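Local coordinates for protein endo-beta-1,4-mannanase (Alicyclobacillus acidocaldarius, PDB 4CD8) that hydrolyses internal beta-1,4-mannosidic linkages in mannans and related polysaccharides, as an endo-acting member of glycoside hydrolase family GH113, at residues E224-F229 with W274-M279; G59-A64 with D116-E121; C234-G239 with D256-F261; D129-Y134 with E144-G149. All coordinates share one frame; numbering follows the deposited sequence. Where two conformers were deposited one is given.

Interaction 1: residues E224-F229 with W274-M279; sequences EKPLFF and WFKGYM
Phe275 CE1 stands 3.7 Å above one face of the Phe229 ring, toward its rim, and the planes are inclined at 52°. The Phe275 ring in turn carries the backbone N of Gly277 over the centre of one face and has Tyr278 CE1 at its edge, while its CZ lies over the face of Tyr278. Leu227 CB comes to the edge of the Trp274 indole, 4.3 Å from CE3. These groups coat the outer, helix-facing side of two neighbouring parallel strands of the TIM barrel, where Phe229 and Trp274 also reach Leu216 of helix 209-223. Phe229 CG lies anti to its carbonyl carbon (chi1 -57°), which lays the ring alongside Tyr278. Without that ring, as with a serine here, a gap is likely to open beside Phe275 and Tyr278, leaving the Phe275 ring without its partner on that side.

The strands keep register except at a beta bulge: Leu227 pairs with Phe275, but Phe229 with Tyr278. The extra residue is taken up around Gly277, where a CB would collide with the preceding carbonyl. Phe228 faces the barrel interior, with its CB 3.3 Å from Gly277 O and its ring approaching Met279 CE. At the N-terminal end of the pairing, the bent chain of Lys276 passes Pro226 CB before NZ reaches the carbonyls of Phe8 and Leu10. Beyond the bulge, Gly277 O accepts from Phe229 N at 3.0 Å. The next rung is Met279 N to Phe229 O, 2.8 Å.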
loop_
_atom_site.group_PDB
_atom_site.type_symbol
_atom_site.label_atom_id
_atom_site.label_comp_id
_atom_site.label_asym_id
_atom_site.label_seq_id
_atom_site.Cartn_x
_atom_site.Cartn_y
_atom_site.Cartn_z
ATOM N N GLU A 224 8.769 -17.146 -9.705
ATOM C CA GLU A 224 8.267 -16.952 -11.088
ATOM C C GLU A 224 7.042 -16.029 -11.086
ATOM O O GLU A 224 6.000 -16.339 -11.651
ATOM C CB GLU A 224 7.992 -18.306 -11.750
ATOM C CG GLU A 224 9.156 -19.264 -11.570
ATOM C CD GLU A 224 9.100 -20.470 -12.475
ATOM O OE1 GLU A 224 8.154 -21.265 -12.322
ATOM O OE2 GLU A 224 10.022 -20.634 -13.300
ATOM N N LYS A 225 7.161 -14.922 -10.360
ATOM C CA LYS A 225 6.112 -13.923 -10.276
ATOM C C LYS A 225 6.781 -12.571 -10.412
ATOM O O LYS A 225 7.910 -12.401 -9.915
ATOM C CB LYS A 225 5.461 -13.867 -8.878
ATOM C CG LYS A 225 4.748 -15.104 -8.389
ATOM C CD LYS A 225 3.306 -15.079 -8.811
ATOM C CE LYS A 225 2.656 -16.395 -8.478
ATOM N NZ LYS A 225 1.486 -16.493 -9.321
ATOM N N PRO A 226 6.083 -11.595 -11.027
ATOM C CA PRO A 226 6.652 -10.245 -10.940
ATOM C C PRO A 226 6.558 -9.671 -9.538
ATOM O O PRO A 226 5.714 -10.083 -8.738
ATOM C CB PRO A 226 5.771 -9.407 -11.864
ATOM C CG PRO A 226 5.036 -10.425 -12.688
ATOM C CD PRO A 226 4.818 -11.590 -11.761
ATOM N N LEU A 227 7.436 -8.726 -9.293
ATOM C CA LEU A 227 7.524 -8.058 -8.001
ATOM C C LEU A 227 7.422 -6.546 -8.182
ATOM O O LEU A 227 8.096 -5.975 -9.042
ATOM C CB LEU A 227 8.846 -8.411 -7.298
ATOM C CG LEU A 227 9.063 -7.885 -5.855
ATOM C CD1 LEU A 227 9.943 -8.890 -5.107
ATOM C CD2 LEU A 227 9.646 -6.468 -5.751
ATOM N N PHE A 228 6.615 -5.882 -7.321
ATOM C CA PHE A 228 6.622 -4.441 -7.315
ATOM C C PHE A 228 6.476 -3.931 -5.893
ATOM O O PHE A 228 6.343 -4.712 -4.955
ATOM C CB PHE A 228 5.544 -3.888 -8.239
ATOM C CG PHE A 228 4.144 -3.941 -7.679
ATOM C CD1 PHE A 228 3.418 -5.104 -7.677
ATOM C CD2 PHE A 228 3.556 -2.789 -7.128
ATOM C CE1 PHE A 228 2.112 -5.138 -7.176
ATOM C CE2 PHE A 228 2.266 -2.814 -6.636
ATOM C CZ PHE A 228 1.532 -3.996 -6.666
ATOM N N PHE A 229 6.592 -2.608 -5.748
ATOM C CA PHE A 229 6.515 -2.016 -4.429
ATOM C C PHE A 229 5.101 -1.438 -4.200
ATOM O O PHE A 229 4.711 -0.461 -4.826
ATOM C CB PHE A 229 7.565 -0.922 -4.274
ATOM C CG PHE A 229 8.981 -1.383 -4.522
ATOM C CD1 PHE A 229 9.396 -2.670 -4.189
ATOM C CD2 PHE A 229 9.909 -0.516 -5.079
ATOM C CE1 PHE A 229 10.704 -3.089 -4.422
ATOM C CE2 PHE A 229 11.203 -0.915 -5.303
ATOM C CZ PHE A 229 11.610 -2.197 -4.966
ATOM N N TRP A 274 11.336 -8.599 -14.339
ATOM C CA TRP A 274 10.789 -9.077 -13.059
ATOM C C TRP A 274 10.260 -7.971 -12.156
ATOM O O TRP A 274 9.464 -8.240 -11.253
ATOM C CB TRP A 274 11.838 -9.900 -12.287
ATOM C CG TRP A 274 13.042 -9.112 -11.901
ATOM C CD1 TRP A 274 14.195 -8.996 -12.615
ATOM C CD2 TRP A 274 13.205 -8.288 -10.736
ATOM N NE1 TRP A 274 15.065 -8.168 -11.974
ATOM C CE2 TRP A 274 14.493 -7.723 -10.813
ATOM C CE3 TRP A 274 12.399 -7.990 -9.623
ATOM C CZ2 TRP A 274 14.983 -6.857 -9.855
ATOM C CZ3 TRP A 274 12.905 -7.134 -8.649
ATOM C CH2 TRP A 274 14.180 -6.579 -8.774
ATOM N N PHE A 275 10.701 -6.751 -12.411
ATOM C CA PHE A 275 10.296 -5.619 -11.577
ATOM C C PHE A 275 9.192 -4.819 -12.283
ATOM O O PHE A 275 9.356 -4.338 -13.417
ATOM C CB PHE A 275 11.471 -4.726 -11.295
ATOM C CG PHE A 275 11.115 -3.531 -10.460
ATOM C CD1 PHE A 275 10.509 -3.697 -9.256
ATOM C CD2 PHE A 275 11.376 -2.248 -10.910
ATOM C CE1 PHE A 275 10.174 -2.592 -8.473
ATOM C CE2 PHE A 275 11.080 -1.155 -10.133
ATOM C CZ PHE A 275 10.457 -1.338 -8.909
ATOM N N LYS A 276 8.066 -4.682 -11.603
ATOM C CA LYS A 276 6.895 -4.085 -12.204
ATOM C C LYS A 276 6.476 -2.735 -11.607
ATOM O O LYS A 276 5.468 -2.203 -11.984
ATOM C CB LYS A 276 5.735 -5.074 -12.175
ATOM C CG LYS A 276 5.873 -6.123 -13.257
ATOM C CD LYS A 276 5.580 -5.563 -14.637
ATOM C CE LYS A 276 5.509 -6.711 -15.625
ATOM N NZ LYS A 276 5.457 -6.222 -17.023
ATOM N N GLY A 277 7.344 -2.137 -10.795
ATOM C CA GLY A 277 7.235 -0.709 -10.539
ATOM C C GLY A 277 6.861 -0.286 -9.149
ATOM O O GLY A 277 7.134 -0.978 -8.156
ATOM N N TYR A 278 6.229 0.883 -9.113
ATOM C CA TYR A 278 6.190 1.688 -7.903
ATOM C C TYR A 278 4.792 2.196 -7.546
ATOM O O TYR A 278 4.198 2.941 -8.318
ATOM C CB TYR A 278 7.063 2.906 -8.091
ATOM C CG TYR A 278 8.478 2.669 -8.509
ATOM C CD1 TYR A 278 9.450 2.425 -7.575
ATOM C CD2 TYR A 278 8.851 2.734 -9.849
ATOM C CE1 TYR A 278 10.763 2.218 -7.931
ATOM C CE2 TYR A 278 10.174 2.563 -10.215
ATOM C CZ TYR A 278 11.136 2.297 -9.239
ATOM O OH TYR A 278 12.471 2.122 -9.530
ATOM N N MET A 279 4.306 1.798 -6.364
ATOM C CA MET A 279 3.112 2.397 -5.789
ATOM C C MET A 279 3.591 3.320 -4.672
ATOM O O MET A 279 3.910 2.872 -3.582
ATOM C CB MET A 279 2.130 1.354 -5.307
ATOM C CG MET A 279 0.727 1.872 -5.160
ATOM S SD MET A 279 -0.148 2.103 -6.732
ATOM C CE MET A 279 -0.470 0.430 -7.251
#

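Interaction 2: residues G59-A64 with D116-E121; sequences GDPAIA and DLESWE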
loop_
_atom_site.group_PDB
_atom_site.type_symbol
_atom_site.label_atom_id
_atom_site.label_comp_id
_atom_site.label_asym_id
_atom_site.label_seq_id
_atom_site.Cartn_x
_atom_site.Cartn_y
_atom_site.Cartn_z
ATOM N N GLY A 59 -4.237 -8.169 20.500
ATOM C CA GLY A 59 -4.628 -9.519 20.851
ATOM C C GLY A 59 -6.129 -9.754 20.887
ATOM O O GLY A 59 -6.571 -10.771 21.409
ATOM N N ASP A 60 -6.906 -8.815 20.328
ATOM C CA ASP A 60 -8.379 -8.948 20.212
ATOM C C ASP A 60 -8.743 -9.231 18.726
ATOM O O ASP A 60 -8.310 -8.514 17.829
ATOM C CB ASP A 60 -9.018 -7.654 20.758
ATOM C CG ASP A 60 -10.527 -7.650 20.735
ATOM O OD1 ASP A 60 -11.152 -8.472 20.027
ATOM O OD2 ASP A 60 -11.111 -6.811 21.468
ATOM N N PRO A 61 -9.492 -10.323 18.460
ATOM C CA PRO A 61 -9.774 -10.627 17.053
ATOM C C PRO A 61 -10.764 -9.691 16.345
ATOM O O PRO A 61 -10.978 -9.810 15.134
ATOM C CB PRO A 61 -10.372 -12.043 17.124
ATOM C CG PRO A 61 -10.962 -12.140 18.498
ATOM C CD PRO A 61 -9.991 -11.376 19.351
ATOM N N ALA A 62 -11.400 -8.791 17.092
ATOM C CA ALA A 62 -12.397 -7.887 16.533
ATOM C C ALA A 62 -11.766 -6.846 15.654
ATOM O O ALA A 62 -10.732 -6.280 15.996
ATOM C CB ALA A 62 -13.157 -7.195 17.673
ATOM N N ILE A 63 -12.430 -6.562 14.541
ATOM C CA ILE A 63 -12.064 -5.500 13.630
ATOM C C ILE A 63 -13.273 -4.600 13.317
ATOM O O ILE A 63 -14.360 -5.056 12.927
ATOM C CB ILE A 63 -11.508 -6.045 12.283
ATOM C CG1 ILE A 63 -10.415 -7.097 12.523
ATOM C CG2 ILE A 63 -10.989 -4.894 11.456
ATOM C CD1 ILE A 63 -9.977 -7.795 11.254
ATOM N N ALA A 64 -13.053 -3.300 13.484
ATOM C CA ALA A 64 -14.062 -2.292 13.185
ATOM C C ALA A 64 -13.800 -1.683 11.826
ATOM O O ALA A 64 -12.761 -1.073 11.588
ATOM C CB ALA A 64 -14.047 -1.205 14.280
ATOM N N ASP A 116 -14.472 -18.655 19.050
ATOM C CA ASP A 116 -14.926 -17.725 20.079
ATOM C C ASP A 116 -13.857 -17.421 21.088
ATOM O O ASP A 116 -14.104 -16.736 22.103
ATOM C CB ASP A 116 -16.161 -18.286 20.755
ATOM C CG ASP A 116 -17.283 -18.461 19.793
ATOM O OD1 ASP A 116 -17.356 -17.665 18.816
ATOM O OD2 ASP A 116 -18.081 -19.390 19.997
ATOM N N LEU A 117 -12.648 -17.870 20.808
ATOM C CA LEU A 117 -11.531 -17.568 21.689
ATOM C C LEU A 117 -10.707 -16.407 21.117
ATOM O O LEU A 117 -10.946 -15.946 19.998
ATOM C CB LEU A 117 -10.676 -18.817 21.917
ATOM C CG LEU A 117 -11.423 -20.072 22.385
ATOM C CD1 LEU A 117 -10.474 -21.250 22.587
ATOM C CD2 LEU A 117 -12.220 -19.772 23.658
ATOM N N GLU A 118 -9.753 -15.915 21.895
ATOM C CA GLU A 118 -8.820 -14.897 21.420
ATOM C C GLU A 118 -7.744 -15.612 20.618
ATOM O O GLU A 118 -6.638 -15.853 21.114
ATOM C CB GLU A 118 -8.201 -14.089 22.580
ATOM C CG GLU A 118 -9.226 -13.178 23.251
ATOM C CD GLU A 118 -8.664 -12.224 24.301
ATOM O OE1 GLU A 118 -7.428 -12.167 24.511
ATOM O OE2 GLU A 118 -9.493 -11.519 24.928
ATOM N N SER A 119 -8.090 -15.983 19.381
ATOM C CA SER A 119 -7.265 -16.886 18.577
ATOM C C SER A 119 -6.952 -16.341 17.187
ATOM O O SER A 119 -7.684 -15.496 16.670
ATOM C CB SER A 119 -8.022 -18.204 18.383
ATOM O OG SER A 119 -9.171 -17.997 17.591
ATOM N N TRP A 120 -5.911 -16.913 16.565
ATOM C CA TRP A 120 -5.624 -16.620 15.182
ATOM C C TRP A 120 -6.798 -17.004 14.293
ATOM O O TRP A 120 -7.158 -16.250 13.389
ATOM C CB TRP A 120 -4.347 -17.328 14.765
ATOM C CG TRP A 120 -3.141 -16.585 15.195
ATOM C CD1 TRP A 120 -2.284 -16.917 16.194
ATOM C CD2 TRP A 120 -2.648 -15.401 14.605
ATOM N NE1 TRP A 120 -1.289 -15.973 16.289
ATOM C CE2 TRP A 120 -1.483 -15.037 15.309
ATOM C CE3 TRP A 120 -3.106 -14.580 13.567
ATOM C CZ2 TRP A 120 -0.736 -13.898 14.970
ATOM C CZ3 TRP A 120 -2.394 -13.450 13.246
ATOM C CH2 TRP A 120 -1.208 -13.128 13.927
ATOM N N GLU A 121 -7.442 -18.130 14.604
ATOM C CA GLU A 121 -8.614 -18.541 13.831
ATOM C C GLU A 121 -9.694 -17.479 13.846
ATOM O O GLU A 121 -10.260 -17.090 12.835
ATOM C CB GLU A 121 -9.193 -19.844 14.381
ATOM C CG GLU A 121 -10.354 -20.373 13.544
ATOM C CD GLU A 121 -10.888 -21.711 13.982
ATOM O OE1 GLU A 121 -10.392 -22.338 14.950
ATOM O OE2 GLU A 121 -11.816 -22.161 13.292
HETATM O O HOH W 1 -5.155 -12.607 22.817
#
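Within an Asx turn that starts at Asp60, Pro61 faces the short loop of Leu117, Glu118 and Ser119 that leads into helix 120-140. Asp60 OD1 accepts from Ala62 N at 3.0 Å, the donor lying above the carboxylate plane. Between proline ring and loop the touch is light: Pro61 CG is 4.1 Å from Leu117 O, and CD is 4.2 Å from Glu118 CA. On the other side the loop folds into an inverse gamma turn centred on Glu118, closed by a weak Ser119 N to Leu117 O bond.

No direct hydrogen bond joins the segments. Gly59 O and Glu118 OE1 are both acceptors, and a water donates to each, at 2.7 Å from Gly59 O and 2.9 Å from Glu118 OE1. Because Glu118 was modelled in two conformers, this bridge may be only partly populated.

Ser119 is the N-cap of the helix, its OG bonded to Ala122 N and also to Gly114 O. Further along, Pro61 O bonds Ser126 OG and Ile63 lies on Trp123 and Met130, so residues 59-64 run beside the first turns of helix 120-140 before Ala64 pairs antiparallel with Leu54 on strand 46-55.

Interaction 3: residues C234-G239 with D256-F261; sequences CPSRSG and DEQARF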
loop_
_atom_site.group_PDB
_atom_site.type_symbol
_atom_site.label_atom_id
_atom_site.label_comp_id
_atom_site.label_asym_id
_atom_site.label_seq_id
_atom_site.Cartn_x
_atom_site.Cartn_y
_atom_site.Cartn_z
ATOM N N CYS A 234 9.285 8.417 1.277
ATOM C CA CYS A 234 10.125 8.994 2.319
ATOM C C CYS A 234 9.553 10.362 2.671
ATOM O O CYS A 234 9.201 11.136 1.779
ATOM C CB CYS A 234 11.556 9.133 1.813
ATOM S SG CYS A 234 12.773 9.736 3.002
ATOM N N PRO A 235 9.483 10.680 3.971
ATOM C CA PRO A 235 9.082 12.032 4.358
ATOM C C PRO A 235 10.123 13.075 4.013
ATOM O O PRO A 235 11.317 12.778 3.971
ATOM C CB PRO A 235 8.943 11.962 5.887
ATOM C CG PRO A 235 8.943 10.520 6.231
ATOM C CD PRO A 235 9.710 9.823 5.139
ATOM N N SER A 236 9.658 14.294 3.771
ATOM C CA SER A 236 10.560 15.432 3.598
ATOM C C SER A 236 10.967 15.995 4.962
ATOM O O SER A 236 10.610 17.122 5.324
ATOM C CB SER A 236 9.896 16.475 2.712
ATOM O OG SER A 236 8.586 16.713 3.147
ATOM N N ARG A 237 11.722 15.176 5.691
ATOM C CA ARG A 237 12.293 15.558 6.980
ATOM C C ARG A 237 13.759 15.145 7.035
ATOM O O ARG A 237 14.195 14.146 6.380
ATOM C CB ARG A 237 11.553 14.883 8.134
ATOM C CG ARG A 237 10.068 15.156 8.166
ATOM C CD ARG A 237 9.472 14.534 9.416
ATOM N NE ARG A 237 8.060 14.850 9.545
ATOM C CZ ARG A 237 7.366 14.728 10.673
ATOM N NH1 ARG A 237 7.954 14.306 11.785
ATOM N NH2 ARG A 237 6.084 15.039 10.693
ATOM N N SER A 238 14.513 15.914 7.797
ATOM C CA SER A 238 15.927 15.692 7.943
ATOM C C SER A 238 16.219 14.297 8.480
ATOM O O SER A 238 15.560 13.840 9.416
ATOM C CB SER A 238 16.522 16.747 8.897
ATOM O OG SER A 238 17.901 16.850 8.687
ATOM N N GLY A 239 17.188 13.618 7.857
ATOM C CA GLY A 239 17.603 12.276 8.284
ATOM C C GLY A 239 16.661 11.135 7.877
ATOM O O GLY A 239 16.982 9.956 8.074
ATOM N N ASP A 256 15.054 18.313 0.290
ATOM C CA ASP A 256 16.160 17.679 -0.426
ATOM C C ASP A 256 16.373 16.222 0.013
ATOM O O ASP A 256 16.815 15.401 -0.786
ATOM C CB ASP A 256 17.465 18.486 -0.269
ATOM C CG ASP A 256 17.434 19.827 -1.009
ATOM O OD1 ASP A 256 16.444 20.101 -1.741
ATOM O OD2 ASP A 256 18.400 20.574 -0.856
ATOM N N GLU A 257 16.068 15.906 1.272
ATOM C CA GLU A 257 16.263 14.549 1.808
ATOM C C GLU A 257 15.326 13.569 1.102
ATOM O O GLU A 257 15.731 12.462 0.716
ATOM C CB GLU A 257 16.016 14.529 3.327
ATOM C CG GLU A 257 16.153 13.175 4.039
ATOM C CD GLU A 257 17.575 12.630 4.141
ATOM O OE1 GLU A 257 18.527 13.230 3.578
ATOM O OE2 GLU A 257 17.732 11.559 4.814
ATOM N N GLN A 258 14.071 13.985 0.943
ATOM C CA GLN A 258 13.087 13.179 0.216
ATOM C C GLN A 258 13.566 12.969 -1.225
ATOM O O GLN A 258 13.474 11.874 -1.757
ATOM C CB GLN A 258 11.740 13.876 0.229
ATOM C CG GLN A 258 10.641 13.112 -0.487
ATOM C CD GLN A 258 9.343 13.897 -0.477
ATOM O OE1 GLN A 258 9.245 14.916 -1.146
ATOM N NE2 GLN A 258 8.345 13.428 0.285
ATOM N N ALA A 259 14.099 14.023 -1.859
ATOM C CA ALA A 259 14.620 13.881 -3.223
ATOM C C ALA A 259 15.776 12.866 -3.291
ATOM O O ALA A 259 15.804 12.017 -4.206
ATOM C CB ALA A 259 15.060 15.225 -3.785
ATOM N N ARG A 260 16.695 12.941 -2.317
ATOM C CA ARG A 260 17.855 12.030 -2.249
ATOM C C ARG A 260 17.367 10.581 -2.138
ATOM O O ARG A 260 17.915 9.687 -2.779
ATOM C CB ARG A 260 18.813 12.361 -1.084
ATOM C CG ARG A 260 19.667 13.610 -1.278
ATOM C CD ARG A 260 20.627 13.856 -0.105
ATOM N NE ARG A 260 20.008 14.412 1.119
ATOM C CZ ARG A 260 19.843 15.722 1.390
ATOM N NH1 ARG A 260 20.199 16.668 0.513
ATOM N NH2 ARG A 260 19.279 16.090 2.535
ATOM N N PHE A 261 16.325 10.347 -1.336
ATOM C CA PHE A 261 15.754 8.995 -1.259
ATOM C C PHE A 261 15.279 8.525 -2.632
ATOM O O PHE A 261 15.611 7.406 -3.043
ATOM C CB PHE A 261 14.598 8.935 -0.286
ATOM C CG PHE A 261 13.887 7.627 -0.299
ATOM C CD1 PHE A 261 14.339 6.580 0.475
ATOM C CD2 PHE A 261 12.778 7.429 -1.124
ATOM C CE1 PHE A 261 13.689 5.350 0.448
ATOM C CE2 PHE A 261 12.138 6.202 -1.169
ATOM C CZ PHE A 261 12.580 5.154 -0.373
#
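Gln258 reaches out from helix 255-268 into the loop that follows strand 227-232, and each step of its extended chain has a partner. CB sits 4.0 Å from Ser236 CB, with Pro235 O close by; CG runs past Cys234 O; CD lies by the same oxygen, with Ser236 CB a little farther. At the tip NE2 donates to Cys234 O over 2.9 Å, the oxygen lying in the amide plane and the bond nearly straight at 165°. A second, weak bond joins NE2 to Cys300 O.

One turn further along the helix, the Phe261 ring takes Cys234 CB over its face, a CH-pi contact 3.9 Å from the centroid. Phe261 holds CG anti to its backbone N (chi1 173°), which turns the ring toward that cysteine, whose SG lies obliquely to it. Glu257 presses its aliphatic part on the loop, CG being 3.2 Å from Arg237 O. Its carboxylate is divided: OE1 takes NE and NH2 of Arg260 side-on, while OE2 accepts from Gly241 N.

The loop leaves the end of the barrel strand that carries Glu231, a residue of the inhibitor pocket, and Pro235 touches the pocket residue Tyr299. One buried carbonyl is thus satisfied by an amide and an apolar methylene is covered by a ring, a pairing of chemistries that ties the loop to the helix without any salt bridge across the contact.

Interaction 4: residues D129-Y134 with E144-G149; sequences DMMAHY and EMFCVG
Phe146 drives its ring from a barrel strand into the helix packed outside it, touching the backbone and side chains of Met131 and Tyr134. Helix 120-140 and strand 145-150 run antiparallel here, the local axes 9.6 Å apart, as expected where a TIM-barrel helix returns to the next strand. The tight part is the ring's outer end: CZ is 3.5 Å from Met131 O, and CE1 is 3.6 Å from Tyr134 C. Since chi1 is -175°, the ring extends away from its own backbone N toward the helix. Met131, bent at chi2 (-60°) and chi3, brings SD to 3.4 Å from Val148 O and 4.0 Å from Phe146 CZ, an oblique Met-aromatic contact.

Looser is the Tyr134 side chain: only its CB comes near, at 4.0 Å from Phe146 CE1, and the phenol leads away to meet Phe51. The helix's far side carries Asp129, exposed and salt-bridged to Arg168. Cutting Phe146 back to an alanine would probably open a gap between strand and helix, with the Met131 thioether less confined where CZ lay. With no hydrogen bond across the segments, the union rests on shape and dispersion; Val148 O takes its bond from Tyr127 OH instead.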
loop_
_atom_site.group_PDB
_atom_site.type_symbol
_atom_site.label_atom_id
_atom_site.label_comp_id
_atom_site.label_asym_id
_atom_site.label_seq_id
_atom_site.Cartn_x
_atom_site.Cartn_y
_atom_site.Cartn_z
ATOM N N ASP A 129 -13.645 -11.931 6.612
ATOM C CA ASP A 129 -14.928 -11.293 6.428
ATOM C C ASP A 129 -14.711 -9.875 5.815
ATOM O O ASP A 129 -15.383 -9.448 4.890
ATOM C CB ASP A 129 -15.624 -11.256 7.795
ATOM C CG ASP A 129 -16.478 -12.470 8.078
ATOM O OD1 ASP A 129 -16.519 -13.413 7.267
ATOM O OD2 ASP A 129 -17.106 -12.489 9.156
ATOM N N MET A 130 -13.782 -9.132 6.388
ATOM C CA MET A 130 -13.472 -7.835 5.883
ATOM C C MET A 130 -12.927 -7.855 4.443
ATOM O O MET A 130 -13.391 -7.077 3.617
ATOM C CB MET A 130 -12.446 -7.201 6.803
ATOM C CG MET A 130 -12.116 -5.772 6.459
ATOM S SD MET A 130 -10.952 -4.934 7.496
ATOM C CE MET A 130 -9.377 -5.473 6.932
ATOM N N MET A 131 -11.947 -8.722 4.169
ATOM C CA MET A 131 -11.360 -8.784 2.831
ATOM C C MET A 131 -12.378 -9.234 1.788
ATOM O O MET A 131 -12.401 -8.702 0.677
ATOM C CB MET A 131 -10.162 -9.731 2.780
ATOM C CG MET A 131 -8.947 -9.302 3.568
ATOM S SD MET A 131 -8.298 -7.732 2.998
ATOM C CE MET A 131 -8.983 -6.853 4.230
ATOM N N ALA A 132 -13.205 -10.216 2.144
ATOM C CA ALA A 132 -14.255 -10.687 1.223
ATOM C C ALA A 132 -15.216 -9.558 0.870
ATOM O O ALA A 132 -15.611 -9.370 -0.275
ATOM C CB ALA A 132 -14.990 -11.820 1.874
ATOM N N HIS A 133 -15.579 -8.765 1.896
ATOM C CA HIS A 133 -16.480 -7.639 1.686
ATOM C C HIS A 133 -15.877 -6.644 0.708
ATOM O O HIS A 133 -16.555 -6.191 -0.212
ATOM C CB HIS A 133 -16.808 -6.915 3.005
ATOM C CG HIS A 133 -17.585 -5.658 2.805
ATOM N ND1 HIS A 133 -18.951 -5.649 2.647
ATOM C CD2 HIS A 133 -17.183 -4.370 2.674
ATOM C CE1 HIS A 133 -19.360 -4.410 2.441
ATOM N NE2 HIS A 133 -18.308 -3.612 2.455
ATOM N N TYR A 134 -14.605 -6.274 0.929
ATOM C CA TYR A 134 -13.990 -5.281 0.073
ATOM C C TYR A 134 -13.550 -5.814 -1.274
ATOM O O TYR A 134 -13.554 -5.049 -2.211
ATOM C CB TYR A 134 -12.903 -4.484 0.796
ATOM C CG TYR A 134 -13.505 -3.595 1.882
ATOM C CD1 TYR A 134 -14.333 -2.540 1.562
ATOM C CD2 TYR A 134 -13.269 -3.867 3.225
ATOM C CE1 TYR A 134 -14.891 -1.721 2.546
ATOM C CE2 TYR A 134 -13.804 -3.055 4.201
ATOM C CZ TYR A 134 -14.640 -2.012 3.854
ATOM O OH TYR A 134 -15.181 -1.228 4.835
ATOM N N GLU A 144 -8.940 -2.689 -10.751
ATOM C CA GLU A 144 -8.027 -3.555 -11.499
ATOM C C GLU A 144 -7.097 -4.390 -10.606
ATOM O O GLU A 144 -6.512 -5.368 -11.010
ATOM C CB GLU A 144 -7.217 -2.703 -12.443
ATOM C CG GLU A 144 -8.040 -2.093 -13.573
ATOM C CD GLU A 144 -8.716 -0.773 -13.302
ATOM O OE1 GLU A 144 -8.791 -0.329 -12.109
ATOM O OE2 GLU A 144 -9.228 -0.199 -14.290
ATOM N N MET A 145 -6.937 -3.984 -9.351
ATOM C CA MET A 145 -6.162 -4.774 -8.398
ATOM C C MET A 145 -6.792 -4.689 -7.006
ATOM O O MET A 145 -7.466 -3.707 -6.685
ATOM C CB MET A 145 -4.702 -4.278 -8.311
ATOM C CG MET A 145 -3.727 -5.190 -7.603
ATOM S SD MET A 145 -2.059 -4.509 -7.540
ATOM C CE MET A 145 -1.586 -4.228 -9.225
ATOM N N PHE A 146 -6.521 -5.716 -6.212
ATOM C CA PHE A 146 -6.948 -5.840 -4.839
ATOM C C PHE A 146 -5.764 -6.328 -4.030
ATOM O O PHE A 146 -5.093 -7.286 -4.373
ATOM C CB PHE A 146 -8.107 -6.822 -4.682
ATOM C CG PHE A 146 -8.644 -6.881 -3.273
ATOM C CD1 PHE A 146 -9.490 -5.892 -2.821
ATOM C CD2 PHE A 146 -8.305 -7.904 -2.397
ATOM C CE1 PHE A 146 -10.007 -5.912 -1.508
ATOM C CE2 PHE A 146 -8.847 -7.942 -1.094
ATOM C CZ PHE A 146 -9.682 -6.917 -0.666
ATOM N N CYS A 147 -5.494 -5.641 -2.922
ATOM C CA CYS A 147 -4.413 -6.017 -2.048
ATOM C C CYS A 147 -4.965 -6.674 -0.811
ATOM O O CYS A 147 -5.675 -6.020 -0.004
ATOM C CB CYS A 147 -3.589 -4.792 -1.681
ATOM S SG CYS A 147 -2.155 -5.114 -0.657
ATOM N N VAL A 148 -4.627 -7.940 -0.625
ATOM C CA VAL A 148 -5.228 -8.782 0.439
ATOM C C VAL A 148 -4.610 -8.615 1.808
ATOM O O VAL A 148 -5.136 -9.095 2.815
ATOM C CB VAL A 148 -5.152 -10.296 0.118
ATOM C CG1 VAL A 148 -5.777 -10.564 -1.234
ATOM C CG2 VAL A 148 -3.719 -10.818 0.188
ATOM N N GLY A 149 -3.501 -7.935 1.870
ATOM C CA GLY A 149 -2.921 -7.634 3.184
ATOM C C GLY A 149 -1.690 -6.791 3.059
ATOM O O GLY A 149 -1.139 -6.643 1.980
#

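Interactions 1 and 4 belong to the barrel proper, interaction 3 is buried nearer its periphery, and interaction 2 lies at the surface. The chemistry follows position: strand pairing with aromatic packing in 1, apolar helix-on-strand packing in 4, a side-chain amide to carbonyl hydrogen bond with a CH-pi contact in 3, and light touches with a water bridge in 2. Interactions 1 and 4 meet inside the barrel, where Phe228 CZ lies 3.7 Å from Met145 SD. Interactions 2 and 4 share helix 120-140, and Ile63 CG2 reaches Met130 SD at 4.0 Å. Interaction 3 is nested in the crossover that interaction 1 closes, and its helix connects the two strands paired there.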